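Local coordinates for Udp-n-acetylglucosamine pyrophosphorylase (Trypanosoma brucei, PDB 4BQH), which probably catalyses the formation of UDP-N-acetylglucosamine and diphosphate from UTP and N-acetylglucosamine 1-phosphate, at residues R461-A466 and Q517-V522. Numbering follows the deposited sequence.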
loop_
_atom_site.group_PDB
_atom_site.type_symbol
_atom_site.label_atom_id
_atom_site.label_comp_id
_atom_site.label_asym_id
_atom_site.label_seq_id
_atom_site.Cartn_x
_atom_site.Cartn_y
_atom_site.Cartn_z
ATOM N N ARG A 461 -13.378 -8.230 -19.247
ATOM C CA ARG A 461 -12.856 -7.428 -20.326
ATOM C C ARG A 461 -11.630 -8.089 -20.955
ATOM O O ARG A 461 -11.489 -8.077 -22.174
ATOM C CB ARG A 461 -12.503 -6.001 -19.860
ATOM C CG ARG A 461 -13.727 -5.113 -19.647
ATOM C CD ARG A 461 -13.368 -3.675 -19.247
ATOM N NE ARG A 461 -12.626 -3.560 -17.976
ATOM C CZ ARG A 461 -13.188 -3.398 -16.777
ATOM N NH1 ARG A 461 -14.508 -3.349 -16.661
ATOM N NH2 ARG A 461 -12.434 -3.276 -15.693
ATOM N N TRP A 462 -10.744 -8.663 -20.136
ATOM C CA TRP A 462 -9.531 -9.248 -20.694
ATOM C C TRP A 462 -9.860 -10.410 -21.586
ATOM O O TRP A 462 -9.270 -10.573 -22.667
ATOM C CB TRP A 462 -8.602 -9.772 -19.623
ATOM C CG TRP A 462 -8.002 -8.758 -18.722
ATOM C CD1 TRP A 462 -7.960 -7.374 -18.882
ATOM C CD2 TRP A 462 -7.250 -9.035 -17.514
ATOM N NE1 TRP A 462 -7.297 -6.791 -17.823
ATOM C CE2 TRP A 462 -6.829 -7.738 -16.983
ATOM C CE3 TRP A 462 -6.896 -10.199 -16.830
ATOM C CZ2 TRP A 462 -6.092 -7.635 -15.821
ATOM C CZ3 TRP A 462 -6.167 -10.082 -15.647
ATOM C CH2 TRP A 462 -5.785 -8.817 -15.150
ATOM N N LEU A 463 -10.800 -11.237 -21.131
ATOM C CA LEU A 463 -11.158 -12.440 -21.888
ATOM C C LEU A 463 -11.853 -12.096 -23.209
ATOM O O LEU A 463 -11.534 -12.696 -24.247
ATOM C CB LEU A 463 -12.028 -13.361 -21.025
ATOM C CG LEU A 463 -12.432 -14.676 -21.704
ATOM C CD1 LEU A 463 -11.194 -15.430 -22.186
ATOM C CD2 LEU A 463 -13.247 -15.523 -20.726
ATOM N N ILE A 464 -12.768 -11.120 -23.178
ATOM C CA ILE A 464 -13.448 -10.643 -24.406
ATOM C C ILE A 464 -12.421 -10.112 -25.407
ATOM O O ILE A 464 -12.458 -10.468 -26.583
ATOM C CB ILE A 464 -14.557 -9.612 -24.120
ATOM C CG1 ILE A 464 -15.714 -10.309 -23.427
ATOM C CG2 ILE A 464 -15.091 -8.959 -25.409
ATOM C CD1 ILE A 464 -16.744 -9.373 -22.848
ATOM N N THR A 465 -11.456 -9.335 -24.920
ATOM C CA THR A 465 -10.348 -8.878 -25.769
ATOM C C THR A 465 -9.541 -10.025 -26.378
ATOM O O THR A 465 -9.209 -10.000 -27.580
ATOM C CB THR A 465 -9.399 -7.944 -24.980
ATOM O OG1 THR A 465 -10.139 -6.792 -24.567
ATOM C CG2 THR A 465 -8.217 -7.513 -25.853
ATOM N N ALA A 466 -9.216 -11.033 -25.566
ATOM C CA ALA A 466 -8.470 -12.186 -26.074
ATOM C C ALA A 466 -9.278 -12.936 -27.146
ATOM O O ALA A 466 -8.728 -13.357 -28.170
ATOM C CB ALA A 466 -8.081 -13.120 -24.947
ATOM N N GLN A 517 -3.595 -19.522 -24.845
ATOM C CA GLN A 517 -3.483 -20.963 -24.593
ATOM C C GLN A 517 -4.729 -21.539 -23.919
ATOM O O GLN A 517 -4.962 -22.749 -23.971
ATOM C CB GLN A 517 -2.257 -21.258 -23.723
ATOM C CG GLN A 517 -2.377 -20.659 -22.323
ATOM C CD GLN A 517 -1.121 -20.753 -21.487
ATOM O OE1 GLN A 517 -0.671 -21.845 -21.136
ATOM N NE2 GLN A 517 -0.578 -19.595 -21.107
ATOM N N HIS A 518 -5.526 -20.676 -23.286
ATOM C CA HIS A 518 -6.732 -21.116 -22.564
ATOM C C HIS A 518 -7.998 -21.041 -23.373
ATOM O O HIS A 518 -9.052 -21.541 -22.951
ATOM C CB HIS A 518 -6.886 -20.314 -21.266
ATOM C CG HIS A 518 -5.810 -20.596 -20.260
ATOM N ND1 HIS A 518 -5.817 -21.694 -19.475
ATOM C CD2 HIS A 518 -4.655 -19.885 -19.930
ATOM C CE1 HIS A 518 -4.728 -21.683 -18.683
ATOM N NE2 HIS A 518 -4.023 -20.572 -18.959
ATOM N N LEU A 519 -7.911 -20.434 -24.548
ATOM C CA LEU A 519 -9.074 -20.196 -25.371
ATOM C C LEU A 519 -9.788 -21.469 -25.862
ATOM O O LEU A 519 -11.026 -21.451 -25.964
ATOM C CB LEU A 519 -8.759 -19.262 -26.533
ATOM C CG LEU A 519 -8.420 -17.794 -26.213
ATOM C CD1 LEU A 519 -8.419 -16.963 -27.486
ATOM C CD2 LEU A 519 -9.374 -17.201 -25.176
ATOM N N PRO A 520 -9.038 -22.566 -26.154
ATOM C CA PRO A 520 -9.803 -23.749 -26.587
ATOM C C PRO A 520 -10.834 -24.169 -25.543
ATOM O O PRO A 520 -11.978 -24.400 -25.907
ATOM C CB PRO A 520 -8.726 -24.831 -26.755
ATOM C CG PRO A 520 -7.502 -24.057 -27.154
ATOM C CD PRO A 520 -7.579 -22.780 -26.321
ATOM N N ARG A 521 -10.433 -24.219 -24.275
ATOM C CA ARG A 521 -11.301 -24.646 -23.184
ATOM C C ARG A 521 -12.445 -23.646 -22.951
ATOM O O ARG A 521 -13.597 -24.036 -22.751
ATOM C CB ARG A 521 -10.480 -24.860 -21.911
ATOM C CG ARG A 521 -11.279 -25.102 -20.637
ATOM C CD ARG A 521 -11.748 -26.543 -20.516
ATOM N NE ARG A 521 -12.851 -26.662 -19.560
ATOM C CZ ARG A 521 -14.075 -27.073 -19.871
ATOM N NH1 ARG A 521 -14.367 -27.430 -21.117
ATOM N NH2 ARG A 521 -15.005 -27.139 -18.925
ATOM N N VAL A 522 -12.106 -22.360 -22.958
ATOM C CA VAL A 522 -13.099 -21.278 -22.803
ATOM C C VAL A 522 -14.154 -21.337 -23.900
ATOM O O VAL A 522 -15.371 -21.326 -23.624
ATOM C CB VAL A 522 -12.398 -19.896 -22.833
ATOM C CG1 VAL A 522 -13.418 -18.750 -22.949
ATOM C CG2 VAL A 522 -11.504 -19.759 -21.612
#
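Leu519 and Leu463 meet through their methyls where helix 519-528 comes up against the flank of helix 448-471. From CB outward, the side chain of Leu519 first places CG anti to the carbonyl carbon (chi1 -68°), and the isobutyl group reaches across to the longer helix, although the bond from CA to CB points to one side of segment 461-466 and it is the branches beyond that bring the chain in. At CG the branches part company. Leu519 CD1 goes to the backbone of Ala466 and sits 3.7 Å from Ala466 O; Leu519 CD2 passes Ala466 CB at 4.3 Å and comes to 3.9 Å from Leu463 CD1. The two leucines run past each other in opposite directions and touch through this one pair of methyls.

One turn further on, Val522 points at the longer helix and meets Leu463 tip to tip, its CG1 3.9 Å from Leu463 CD2 and 4.1 Å from Leu463 CD1. Leu463 thus spreads its fork over two partners, with CD1 touching both. Ile536 of strand 533-536 touches Leu463 and Val522 alike, while Met495 of helix 485-497 and Ala502 of strand 501-504 also pack on Leu463, which places the contact in the hydrophobic interior of the C-terminal region, far from the inhibitor pocket. No hydrogen bond or salt bridge crosses between the segments: the two helices are held here by dispersion and the burial of aliphatic surface, with shape rather than polarity setting the fit.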